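Local coordinates for beta-lactamase domain protein (Burkholderia ambifaria, PDB 5I0P) that binds two zinc ions and probably acts as a hydrolase of the metallo-beta-lactamase superfamily, at residues D232-R237 against G262-M267; L256-L261 against A293-R298; L272-P275 against K279-R282. All coordinates share one frame; numbering follows the deposited sequence.

Interaction 1 (D232-R237 against G262-M267); sequences DMVLPR and GRYETM. With ZN (zinc ion), chain E; ZN (zinc ion), chain F.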
ATOM      1  N   ASP A 232      -2.092  -0.308  -2.139  1.00 30.30           N
ATOM      2  CA  ASP A 232      -2.789  -0.852  -0.991  1.00 24.93           C
ATOM      3  C   ASP A 232      -3.995  -0.008  -0.594  1.00 26.59           C
ATOM      4  O   ASP A 232      -4.607  -0.299   0.432  1.00 30.17           O
ATOM      5  CB  ASP A 232      -1.869  -0.963   0.227  1.00 20.20           C
ATOM      6  CG  ASP A 232      -0.848  -2.077   0.131  1.00 23.91           C
ATOM      7  OD1 ASP A 232      -0.827  -2.916  -0.784  1.00 28.02           O
ATOM      8  OD2 ASP A 232      -0.023  -2.113   1.041  1.00 39.67           O
ATOM      9  N   MET A 233      -4.350   1.033  -1.361  1.00 26.00           N
ATOM     10  CA  MET A 233      -5.420   1.918  -0.903  1.00 27.35           C
ATOM     11  C   MET A 233      -6.794   1.266  -1.053  1.00 25.94           C
ATOM     12  O   MET A 233      -7.672   1.457  -0.196  1.00 23.00           O
ATOM     13  CB  MET A 233      -5.371   3.262  -1.644  1.00 21.10           C
ATOM     14  CG  MET A 233      -4.159   4.058  -1.283  1.00 20.80           C
ATOM     15  SD  MET A 233      -4.177   4.625   0.443  1.00 29.95           S
ATOM     16  CE  MET A 233      -5.575   5.756   0.466  1.00 24.48           C
ATOM     17  N   VAL A 234      -7.005   0.480  -2.108  1.00 24.18           N
ATOM     18  CA  VAL A 234      -8.276  -0.240  -2.295  1.00 27.58           C
ATOM     19  C   VAL A 234      -7.944  -1.700  -2.557  1.00 31.03           C
ATOM     20  O   VAL A 234      -7.486  -2.052  -3.658  1.00 29.47           O
ATOM     21  CB  VAL A 234      -9.134   0.314  -3.444  1.00 33.68           C
ATOM     22  CG1 VAL A 234     -10.517  -0.344  -3.417  1.00 23.65           C
ATOM     23  CG2 VAL A 234      -9.214   1.863  -3.415  1.00 23.03           C
ATOM     24  N   LEU A 235      -8.166  -2.548  -1.556  1.00 24.18           N
ATOM     25  CA  LEU A 235      -7.948  -3.955  -1.721  1.00 25.02           C
ATOM     26  C   LEU A 235      -9.288  -4.699  -1.702  1.00 32.98           C
ATOM     27  O   LEU A 235     -10.176  -4.352  -0.920  1.00 33.60           O
ATOM     28  CB  LEU A 235      -7.029  -4.499  -0.638  1.00 21.96           C
ATOM     29  CG  LEU A 235      -5.712  -3.744  -0.518  1.00 26.83           C
ATOM     30  CD1 LEU A 235      -4.948  -4.165   0.758  1.00 24.03           C
ATOM     31  CD2 LEU A 235      -4.878  -3.928  -1.731  1.00 21.20           C
ATOM     32  N   PRO A 236      -9.492  -5.662  -2.612  1.00 33.72           N
ATOM     33  CA  PRO A 236     -10.833  -6.258  -2.729  1.00 35.94           C
ATOM     34  C   PRO A 236     -11.216  -7.112  -1.536  1.00 31.87           C
ATOM     35  O   PRO A 236     -12.394  -7.145  -1.176  1.00 25.52           O
ATOM     36  CB  PRO A 236     -10.768  -7.063  -4.056  1.00 31.26           C
ATOM     37  CG  PRO A 236      -9.333  -7.363  -4.268  1.00 24.08           C
ATOM     38  CD  PRO A 236      -8.595  -6.117  -3.701  1.00 30.66           C
ATOM     39  N   ARG A 237     -10.284  -7.831  -0.922  1.00 28.61           N
ATOM     40  CA  ARG A 237     -10.704  -8.762   0.111  1.00 34.35           C
ATOM     41  C   ARG A 237     -10.285  -8.362   1.519  1.00 35.73           C
ATOM     42  O   ARG A 237     -10.877  -8.863   2.478  1.00 45.64           O
ATOM     43  CB  ARG A 237     -10.191 -10.186  -0.190  1.00 35.28           C
ATOM     44  N   GLY A 262     -12.256   8.969  -1.171  1.00 33.04           N
ATOM     45  CA  GLY A 262     -13.100   9.723  -2.072  1.00 31.47           C
ATOM     46  C   GLY A 262     -12.530   9.883  -3.465  1.00 37.02           C
ATOM     47  O   GLY A 262     -13.296  10.060  -4.415  1.00 40.44           O
ATOM     48  N   ARG A 263     -11.205   9.796  -3.615  1.00 35.17           N
ATOM     49  CA  ARG A 263     -10.579   9.880  -4.930  1.00 26.95           C
ATOM     50  C   ARG A 263     -10.992   8.741  -5.873  1.00 37.34           C
ATOM     51  O   ARG A 263     -11.041   8.919  -7.099  1.00 31.48           O
ATOM     52  CB  ARG A 263      -9.063   9.875  -4.749  1.00 31.41           C
ATOM     53  CG  ARG A 263      -8.510  11.044  -3.967  1.00 34.45           C
ATOM     54  CD  ARG A 263      -8.836  12.405  -4.626  1.00 27.08           C
ATOM     55  NE  ARG A 263      -8.489  12.541  -6.057  1.00 41.79           N
ATOM     56  CZ  ARG A 263      -7.272  12.799  -6.556  1.00 38.93           C
ATOM     57  NH1 ARG A 263      -6.222  12.927  -5.758  1.00 31.16           N
ATOM     58  NH2 ARG A 263      -7.107  12.937  -7.861  1.00 28.17           N
ATOM     59  N   TYR A 264     -11.279   7.560  -5.342  1.00 34.70           N
ATOM     60  CA  TYR A 264     -11.656   6.460  -6.216  1.00 32.27           C
ATOM     61  C   TYR A 264     -13.164   6.320  -6.317  1.00 37.36           C
ATOM     62  O   TYR A 264     -13.648   5.872  -7.354  1.00 42.58           O
ATOM     63  CB  TYR A 264     -11.036   5.160  -5.705  1.00 31.78           C
ATOM     64  CG  TYR A 264      -9.652   5.399  -5.162  1.00 24.89           C
ATOM     65  CD1 TYR A 264      -8.577   5.557  -6.013  1.00 24.88           C
ATOM     66  CD2 TYR A 264      -9.436   5.518  -3.792  1.00 24.01           C
ATOM     67  CE1 TYR A 264      -7.300   5.818  -5.513  1.00 26.59           C
ATOM     68  CE2 TYR A 264      -8.197   5.769  -3.297  1.00 31.06           C
ATOM     69  CZ  TYR A 264      -7.119   5.933  -4.155  1.00 34.83           C
ATOM     70  OH  TYR A 264      -5.852   6.207  -3.653  1.00 38.28           O
ATOM     71  N   GLU A 265     -13.906   6.784  -5.297  1.00 41.50           N
ATOM     72  CA  GLU A 265     -15.368   6.751  -5.318  1.00 47.45           C
ATOM     73  C   GLU A 265     -15.931   7.445  -6.554  1.00 53.99           C
ATOM     74  O   GLU A 265     -16.957   7.020  -7.096  1.00 63.71           O
ATOM     75  CB  GLU A 265     -15.929   7.423  -4.065  1.00 51.18           C
ATOM     76  CG  GLU A 265     -16.382   6.513  -2.939  1.00 55.20           C
ATOM     77  CD  GLU A 265     -16.613   7.276  -1.623  1.00 64.47           C
ATOM     78  OE1 GLU A 265     -15.937   8.306  -1.384  1.00 66.57           O
ATOM     79  OE2 GLU A 265     -17.470   6.846  -0.818  1.00 69.81           O
ATOM     80  N   THR A 266     -15.299   8.523  -7.008  1.00 48.71           N
ATOM     81  CA  THR A 266     -15.884   9.273  -8.116  1.00 49.79           C
ATOM     82  C   THR A 266     -15.461   8.753  -9.480  1.00 44.62           C
ATOM     83  O   THR A 266     -15.998   9.227 -10.487  1.00 45.24           O
ATOM     84  CB  THR A 266     -15.526  10.774  -8.041  1.00 48.49           C
ATOM     85  OG1 THR A 266     -14.110  10.935  -7.862  1.00 42.37           O
ATOM     86  CG2 THR A 266     -16.298  11.467  -6.922  1.00 48.14           C
ATOM     87  N   MET A 267     -14.512   7.820  -9.536  1.00 40.08           N
ATOM     88  CA  MET A 267     -14.046   7.259 -10.790  1.00 31.99           C
ATOM     89  C   MET A 267     -15.150   6.386 -11.409  1.00 41.99           C
ATOM     90  O   MET A 267     -16.172   6.102 -10.788  1.00 39.62           O
ATOM     91  CB  MET A 267     -12.778   6.434 -10.574  1.00 30.28           C
ATOM     92  CG  MET A 267     -11.539   7.214 -10.140  1.00 29.31           C
ATOM     93  SD  MET A 267     -10.131   6.134  -9.757  1.00 38.12           S
ATOM     94  CE  MET A 267      -8.875   7.271  -9.161  1.00 34.50           C
TER
HETATM   95 ZN    ZN E 400       1.346  -1.263   2.369  1.00 50.66          ZN
HETATM   96 ZN    ZN F 401       1.073  -4.140   0.347  1.00 37.13          ZN

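Interaction 2 (L256-L261 against A293-R298); sequences LYLESL and AHHDAR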
ATOM      1  N   LEU A 256      -7.533  10.509   7.452  1.00 26.31           N
ATOM      2  CA  LEU A 256      -6.829  10.717   6.191  1.00 32.84           C
ATOM      3  C   LEU A 256      -7.198   9.634   5.183  1.00 34.44           C
ATOM      4  O   LEU A 256      -7.426   9.919   4.000  1.00 32.86           O
ATOM      5  CB  LEU A 256      -5.308  10.727   6.435  1.00 24.95           C
ATOM      6  CG  LEU A 256      -4.828  11.953   7.221  1.00 26.64           C
ATOM      7  CD1 LEU A 256      -3.346  11.889   7.656  1.00 22.52           C
ATOM      8  CD2 LEU A 256      -5.087  13.146   6.359  1.00 23.32           C
ATOM      9  N   TYR A 257      -7.257   8.382   5.643  1.00 28.29           N
ATOM     10  CA  TYR A 257      -7.541   7.282   4.741  1.00 23.24           C
ATOM     11  C   TYR A 257      -8.962   7.365   4.218  1.00 25.97           C
ATOM     12  O   TYR A 257      -9.202   7.199   3.016  1.00 28.53           O
ATOM     13  CB  TYR A 257      -7.290   5.963   5.436  1.00 30.13           C
ATOM     14  CG  TYR A 257      -7.699   4.795   4.586  1.00 41.80           C
ATOM     15  CD1 TYR A 257      -6.945   4.415   3.468  1.00 33.00           C
ATOM     16  CD2 TYR A 257      -8.869   4.067   4.887  1.00 36.78           C
ATOM     17  CE1 TYR A 257      -7.342   3.327   2.685  1.00 27.04           C
ATOM     18  CE2 TYR A 257      -9.259   2.993   4.112  1.00 32.52           C
ATOM     19  CZ  TYR A 257      -8.499   2.626   3.011  1.00 29.77           C
ATOM     20  OH  TYR A 257      -8.913   1.553   2.242  1.00 29.71           O
ATOM     21  N   LEU A 258      -9.922   7.598   5.115  1.00 26.29           N
ATOM     22  CA  LEU A 258     -11.310   7.713   4.705  1.00 24.18           C
ATOM     23  C   LEU A 258     -11.493   8.895   3.763  1.00 26.22           C
ATOM     24  O   LEU A 258     -12.360   8.869   2.885  1.00 35.91           O
ATOM     25  CB  LEU A 258     -12.216   7.830   5.941  1.00 28.67           C
ATOM     26  CG  LEU A 258     -12.222   6.579   6.849  1.00 33.37           C
ATOM     27  CD1 LEU A 258     -13.065   6.783   8.099  1.00 25.26           C
ATOM     28  CD2 LEU A 258     -12.627   5.310   6.112  1.00 24.57           C
ATOM     29  N   GLU A 259     -10.722   9.954   3.946  1.00 28.40           N
ATOM     30  CA  GLU A 259     -10.814  11.061   3.009  1.00 30.29           C
ATOM     31  C   GLU A 259     -10.166  10.696   1.675  1.00 27.87           C
ATOM     32  O   GLU A 259     -10.730  10.970   0.618  1.00 33.15           O
ATOM     33  CB  GLU A 259     -10.183  12.296   3.615  1.00 33.20           C
ATOM     34  CG  GLU A 259     -10.197  13.537   2.752  1.00 52.35           C
ATOM     35  CD  GLU A 259      -9.358  14.647   3.382  1.00 75.54           C
ATOM     36  OE1 GLU A 259      -9.720  15.834   3.211  1.00 86.73           O
ATOM     37  OE2 GLU A 259      -8.353  14.334   4.078  1.00 81.75           O
ATOM     38  N   SER A 260      -9.013  10.028   1.703  1.00 23.92           N
ATOM     39  CA  SER A 260      -8.385   9.608   0.455  1.00 34.07           C
ATOM     40  C   SER A 260      -9.298   8.694  -0.382  1.00 32.02           C
ATOM     41  O   SER A 260      -9.251   8.721  -1.615  1.00 27.73           O
ATOM     42  CB  SER A 260      -7.082   8.889   0.774  1.00 33.46           C
ATOM     43  OG  SER A 260      -6.175   9.748   1.401  1.00 32.71           O
ATOM     44  N   LEU A 261     -10.165   7.913   0.257  1.00 30.75           N
ATOM     45  CA  LEU A 261     -10.990   6.989  -0.511  1.00 31.97           C
ATOM     46  C   LEU A 261     -11.922   7.711  -1.462  1.00 36.12           C
ATOM     47  O   LEU A 261     -12.302   7.139  -2.491  1.00 36.47           O
ATOM     48  CB  LEU A 261     -11.778   6.084   0.426  1.00 30.35           C
ATOM     49  CG  LEU A 261     -10.980   4.969   1.088  1.00 31.37           C
ATOM     50  CD1 LEU A 261     -11.949   4.075   1.843  1.00 34.69           C
ATOM     51  CD2 LEU A 261     -10.226   4.153   0.059  1.00 23.19           C
ATOM     52  N   ALA A 293     -18.281   1.171   5.567  1.00 37.84           N
ATOM     53  CA  ALA A 293     -19.156   0.526   6.551  1.00 34.02           C
ATOM     54  C   ALA A 293     -18.355  -0.231   7.593  1.00 34.14           C
ATOM     55  O   ALA A 293     -18.623  -0.121   8.795  1.00 36.94           O
ATOM     56  CB  ALA A 293     -20.112  -0.428   5.869  1.00 31.00           C
ATOM     57  N   HIS A 294     -17.327  -0.955   7.160  1.00 28.38           N
ATOM     58  CA  HIS A 294     -16.501  -1.711   8.093  1.00 31.93           C
ATOM     59  C   HIS A 294     -15.860  -0.791   9.128  1.00 36.39           C
ATOM     60  O   HIS A 294     -15.970  -1.024  10.340  1.00 40.16           O
ATOM     61  CB  HIS A 294     -15.464  -2.475   7.304  1.00 27.08           C
ATOM     62  CG  HIS A 294     -14.266  -2.871   8.089  1.00 40.31           C
ATOM     63  ND1 HIS A 294     -13.105  -2.122   8.094  1.00 39.56           N
ATOM     64  CD2 HIS A 294     -14.021  -3.959   8.858  1.00 39.91           C
ATOM     65  CE1 HIS A 294     -12.205  -2.724   8.853  1.00 40.82           C
ATOM     66  NE2 HIS A 294     -12.734  -3.842   9.323  1.00 41.24           N
ATOM     67  N   HIS A 295     -15.214   0.280   8.670  1.00 30.19           N
ATOM     68  CA  HIS A 295     -14.575   1.192   9.611  1.00 32.74           C
ATOM     69  C   HIS A 295     -15.602   1.891  10.494  1.00 33.74           C
ATOM     70  O   HIS A 295     -15.299   2.225  11.645  1.00 31.71           O
ATOM     71  CB  HIS A 295     -13.677   2.204   8.881  1.00 25.48           C
ATOM     72  CG  HIS A 295     -12.377   1.616   8.447  1.00 31.27           C
ATOM     73  ND1 HIS A 295     -12.036   1.431   7.123  1.00 36.11           N
ATOM     74  CD2 HIS A 295     -11.355   1.108   9.170  1.00 35.38           C
ATOM     75  CE1 HIS A 295     -10.855   0.841   7.049  1.00 35.09           C
ATOM     76  NE2 HIS A 295     -10.412   0.649   8.279  1.00 33.85           N
ATOM     77  N   ASP A 296     -16.812   2.129   9.977  1.00 33.69           N
ATOM     78  CA  ASP A 296     -17.855   2.699  10.819  1.00 32.45           C
ATOM     79  C   ASP A 296     -18.237   1.754  11.931  1.00 38.01           C
ATOM     80  O   ASP A 296     -18.368   2.168  13.082  1.00 47.10           O
ATOM     81  CB  ASP A 296     -19.057   3.093   9.974  1.00 34.97           C
ATOM     82  CG  ASP A 296     -18.860   4.470   9.320  1.00 54.47           C
ATOM     83  OD1 ASP A 296     -17.958   5.221   9.787  1.00 54.61           O
ATOM     84  OD2 ASP A 296     -19.562   4.793   8.334  1.00 61.05           O
ATOM     85  N   ALA A 297     -18.333   0.465  11.625  1.00 44.48           N
ATOM     86  CA  ALA A 297     -18.621  -0.517  12.657  1.00 31.32           C
ATOM     87  C   ALA A 297     -17.487  -0.588  13.667  1.00 30.26           C
ATOM     88  O   ALA A 297     -17.730  -0.697  14.867  1.00 37.46           O
ATOM     89  CB  ALA A 297     -18.853  -1.881  12.022  1.00 31.16           C
ATOM     90  N   ARG A 298     -16.239  -0.543  13.200  1.00 32.50           N
ATOM     91  CA  ARG A 298     -15.106  -0.555  14.123  1.00 37.59           C
ATOM     92  C   ARG A 298     -15.140   0.654  15.061  1.00 39.67           C
ATOM     93  O   ARG A 298     -15.014   0.512  16.287  1.00 43.04           O
ATOM     94  CB  ARG A 298     -13.795  -0.604  13.322  1.00 37.78           C
ATOM     95  CG  ARG A 298     -12.957  -1.873  13.509  1.00 41.73           C
ATOM     96  CD  ARG A 298     -13.588  -3.095  12.839  1.00 51.19           C
ATOM     97  NE  ARG A 298     -14.744  -3.661  13.559  1.00 61.83           N
ATOM     98  CZ  ARG A 298     -15.851  -4.140  12.969  1.00 57.27           C
ATOM     99  NH1 ARG A 298     -15.961  -4.116  11.639  1.00 50.43           N
ATOM    100  NH2 ARG A 298     -16.849  -4.647  13.705  1.00 51.15           N
TER

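Interaction 3 (L272-P275 against K279-R282); sequences LVLP and KPFR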
ATOM      1  N   LEU A 272     -11.435  -0.908 -13.988  1.00 42.56           N
ATOM      2  CA  LEU A 272     -10.668  -2.084 -13.647  1.00 39.07           C
ATOM      3  C   LEU A 272      -9.688  -1.666 -12.562  1.00 29.76           C
ATOM      4  O   LEU A 272      -8.937  -0.712 -12.747  1.00 27.92           O
ATOM      5  CB  LEU A 272      -9.936  -2.610 -14.882  1.00 37.45           C
ATOM      6  CG  LEU A 272      -9.056  -3.832 -14.684  1.00 33.52           C
ATOM      7  CD1 LEU A 272      -9.920  -4.954 -14.116  1.00 31.44           C
ATOM      8  CD2 LEU A 272      -8.374  -4.256 -16.010  1.00 31.97           C
ATOM      9  N   VAL A 273      -9.792  -2.282 -11.397  1.00 34.21           N
ATOM     10  CA  VAL A 273      -8.888  -2.039 -10.282  1.00 25.15           C
ATOM     11  C   VAL A 273      -7.829  -3.130 -10.276  1.00 29.70           C
ATOM     12  O   VAL A 273      -8.156  -4.322 -10.352  1.00 33.03           O
ATOM     13  CB  VAL A 273      -9.640  -2.004  -8.941  1.00 24.98           C
ATOM     14  CG1 VAL A 273      -8.702  -1.591  -7.826  1.00 23.96           C
ATOM     15  CG2 VAL A 273     -10.848  -1.064  -9.030  1.00 27.74           C
ATOM     16  N   LEU A 274      -6.557  -2.726 -10.208  1.00 29.54           N
ATOM     17  CA  LEU A 274      -5.432  -3.644 -10.085  1.00 23.37           C
ATOM     18  C   LEU A 274      -4.834  -3.477  -8.695  1.00 26.03           C
ATOM     19  O   LEU A 274      -4.032  -2.569  -8.453  1.00 33.12           O
ATOM     20  CB  LEU A 274      -4.401  -3.392 -11.187  1.00 26.76           C
ATOM     21  CG  LEU A 274      -4.996  -3.434 -12.610  1.00 24.40           C
ATOM     22  CD1 LEU A 274      -3.960  -3.230 -13.719  1.00 28.91           C
ATOM     23  CD2 LEU A 274      -5.660  -4.735 -12.840  1.00 29.25           C
ATOM     24  N   PRO A 275      -5.244  -4.280  -7.728  1.00 26.08           N
ATOM     25  CA  PRO A 275      -4.779  -4.098  -6.354  1.00 26.23           C
ATOM     26  C   PRO A 275      -3.547  -4.943  -6.097  1.00 29.54           C
ATOM     27  O   PRO A 275      -3.310  -5.963  -6.748  1.00 21.96           O
ATOM     28  CB  PRO A 275      -5.951  -4.624  -5.530  1.00 28.06           C
ATOM     29  CG  PRO A 275      -6.407  -5.849  -6.401  1.00 24.85           C
ATOM     30  CD  PRO A 275      -6.174  -5.417  -7.852  1.00 26.65           C
ATOM     31  N   LYS A 279      -7.323  -9.962  -6.340  1.00 24.36           N
ATOM     32  CA  LYS A 279      -7.386 -10.163  -7.785  1.00 29.15           C
ATOM     33  C   LYS A 279      -7.903  -8.904  -8.465  1.00 28.37           C
ATOM     34  O   LYS A 279      -8.623  -8.121  -7.840  1.00 30.65           O
ATOM     35  CB  LYS A 279      -8.267 -11.384  -8.183  1.00 25.78           C
ATOM     36  CG  LYS A 279      -7.801 -12.652  -7.492  1.00 29.52           C
ATOM     37  CD  LYS A 279      -8.470 -13.959  -7.872  1.00 35.15           C
ATOM     38  CE  LYS A 279      -9.869 -14.110  -7.435  1.00 38.02           C
ATOM     39  NZ  LYS A 279     -10.233 -15.482  -7.817  1.00 28.83           N
ATOM     40  N   PRO A 280      -7.525  -8.667  -9.728  1.00 26.92           N
ATOM     41  CA  PRO A 280      -8.143  -7.567 -10.489  1.00 30.97           C
ATOM     42  C   PRO A 280      -9.662  -7.679 -10.416  1.00 35.96           C
ATOM     43  O   PRO A 280     -10.232  -8.779 -10.439  1.00 30.87           O
ATOM     44  CB  PRO A 280      -7.636  -7.782 -11.925  1.00 26.71           C
ATOM     45  CG  PRO A 280      -6.343  -8.530 -11.789  1.00 25.19           C
ATOM     46  CD  PRO A 280      -6.488  -9.377 -10.503  1.00 26.26           C
ATOM     47  N   PHE A 281     -10.320  -6.533 -10.276  1.00 33.36           N
ATOM     48  CA  PHE A 281     -11.758  -6.552 -10.082  1.00 31.66           C
ATOM     49  C   PHE A 281     -12.382  -5.244 -10.556  1.00 36.42           C
ATOM     50  O   PHE A 281     -11.726  -4.207 -10.677  1.00 27.27           O
ATOM     51  CB  PHE A 281     -12.125  -6.790  -8.622  1.00 28.36           C
ATOM     52  CG  PHE A 281     -11.886  -5.603  -7.733  1.00 26.22           C
ATOM     53  CD1 PHE A 281     -10.642  -5.362  -7.191  1.00 27.53           C
ATOM     54  CD2 PHE A 281     -12.914  -4.728  -7.437  1.00 37.56           C
ATOM     55  CE1 PHE A 281     -10.438  -4.292  -6.329  1.00 28.15           C
ATOM     56  CE2 PHE A 281     -12.690  -3.634  -6.588  1.00 37.31           C
ATOM     57  CZ  PHE A 281     -11.455  -3.427  -6.049  1.00 25.10           C
ATOM     58  N   ARG A 282     -13.670  -5.325 -10.835  1.00 35.93           N
ATOM     59  CA  ARG A 282     -14.498  -4.163 -11.068  1.00 39.32           C
ATOM     60  C   ARG A 282     -15.497  -4.059  -9.920  1.00 45.14           C
ATOM     61  O   ARG A 282     -15.955  -5.070  -9.376  1.00 41.15           O
ATOM     62  CB  ARG A 282     -15.217  -4.262 -12.420  1.00 33.80           C
ATOM     63  CG  ARG A 282     -14.298  -4.059 -13.610  1.00 36.22           C
ATOM     64  CD  ARG A 282     -15.003  -3.937 -14.982  1.00 34.13           C
ATOM     65  NE  ARG A 282     -14.027  -3.439 -15.961  1.00 41.53           N
ATOM     66  CZ  ARG A 282     -13.203  -4.204 -16.683  1.00 40.84           C
ATOM     67  NH1 ARG A 282     -13.268  -5.519 -16.561  1.00 34.44           N
ATOM     68  NH2 ARG A 282     -12.312  -3.658 -17.521  1.00 32.31           N
TER

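Interaction 1 (D232-R237 against G262-M267)
Val234 and Met233 pack against the phenol ring of Tyr264, joining two parts of the metallo-beta-lactamase fold: the loop that follows strand 227-231 and carries a zinc ligand, and the short helix 262-265. The whole interface is small, 133 Å² summed over both segments, and it is carried by Met233, Val234 and Tyr264, all buried. Val234 CG2 sits over one ring face as a CH-pi contact, 4.1 Å from the Tyr264 centroid and 27° off the ring normal; its nearest ring atom is CD2. With Val234 CG1 anti to the backbone N (chi1 -171°), it is the CG2 branch that meets the ring. Arg263 CB covers the opposite face, 4.3 Å above the plane of Tyr264, so the ring is clamped between the two. At the far end of the ring Met233 crosses at about a right angle, its CB 3.6 Å from Tyr264 OH, and its chain bends at both later torsions.

Away from the ring the segment meets solvent: Arg263 and, just past the helix, Thr266 are exposed. The charged ends of Arg263 and Glu265 turn to salt bridges with Glu194 and Arg292, respectively. One residue before Met233, Asp232 bridges the metals without touching the helix: Asp232 OD2 binds one zinc ion at 2.1 Å and the second at 2.4 Å, and Asp232 OD1 also binds that second zinc at 2.5 Å.

Interaction 2 (L256-L261 against A293-R298)
Tyr257 and Leu258, neighbours on helix 253-260, both reach the imidazole of His295 on helix 284-308; Leu258 loses more surface to the other segment, but the tyrosine can be followed atom by atom. Its CB points toward the opposite helix, and CG stands anti to the backbone N (chi1 174°), which carries the ring toward His295. Leu261 of the same segment covers one face of that ring: Leu261 CG lies 3.9 Å from the plane of the Tyr257 ring, nearer its rim than its middle. Further along, Tyr257 CE2 makes the approach to the partner helix, coming 4.0 Å from His295 CE1. The two rings form an oblique pair, with centroids 6.0 Å apart and planes at 71°. At the tip, Tyr257 OH leaves the interhelical space to hydrogen-bond Met233 O and Thr240 OG1, in the loop just after the zinc ligand Asp232.

This is helix-to-helix packing on the flank of the metallo-beta-lactamase fold. Helix 284-308 runs on toward the C-terminal helical region, which belongs to a family of the helix-turn-helix clan. The imidazole of His295 has further neighbours: Leu258 CD2 lies 4.1 Å from His295 ND1, an atom that also makes a weak hydrogen bond to Leu291 O. Beside it, His294 turns the ND1 edge of its own ring to a face of His295, so that His294 ND1 sits centrally over the His295 ring, 3.7 Å from its plane. On helix 253-260 itself, Leu256 O is gripped from opposite faces of its carbonyl plane, by Ser260 N and by Ser260 OG, the latter at 2.9 Å.

Interaction 3 (L272-P275 against K279-R282)
Val273 and Phe281 lie side by side and point the same way, a cross-strand pair in the beta hairpin of strands 272-275 and 281-282. The hairpin forms one edge of a mixed sheet of the metallo-beta-lactamase fold, its second strand short and weakly bonded, and its turn carries the zinc ligand His277. Val273 CB stands over one face of the Phe281 ring, 3.8 Å from the centroid and 22° off the normal. Phe281 reaches this place with CG between its backbone N and carbonyl carbon (chi1 74°), which brings the ring alongside the valine. Pro275 CG approaches the same ring at its edge, 4.3 Å from Phe281 CE1.

On the other side of the strands the arrangement differs. The guanidinium of Arg282 lays a face over Leu272, with Arg282 NH2 3.7 Å from Leu272 CB, while Arg282 NE hydrogen-bonds Asp270 O, which, with Leu272 under its face, limits how the group can turn. Leu274 begins by pointing away from the second strand, yet its CD2 meets Pro280 CB at 3.7 Å; Val33 of strand 31-34 touches both side chains.

Two backbone bonds define Val273 and Phe281 as an antiparallel hydrogen-bonded pair: Val273 N to Phe281 O at 2.8 Å, nearly straight (167°), and Phe281 N to Val273 O at 3.1 Å. Val273 O takes a second, weaker contact, a CA-H...O approach from Pro280 CA at 3.2 Å.

From the N terminus, interaction 1 opens at 232-237, directly after strand 227-231. Interaction 2 opens at 256-261 before interaction 1 closes at 262-267, so the two cross. Interaction 3 then opens and closes as a short hairpin, 272-275 with 279-282, before helix 284-308 returns at 293-298 to complete interaction 2; it therefore lies within the larger loop. Interaction 1 is the hub, touching both others: Met233 CE packs on Ser260 CB at 3.5 Å, and Pro236 CD packs on Pro275 CG at 3.5 Å. Interactions 2 and 3 stay about 10 Å apart at their nearest atoms. Together they tie the Asp232 loop to the flanking helices and to the edge of the sheet.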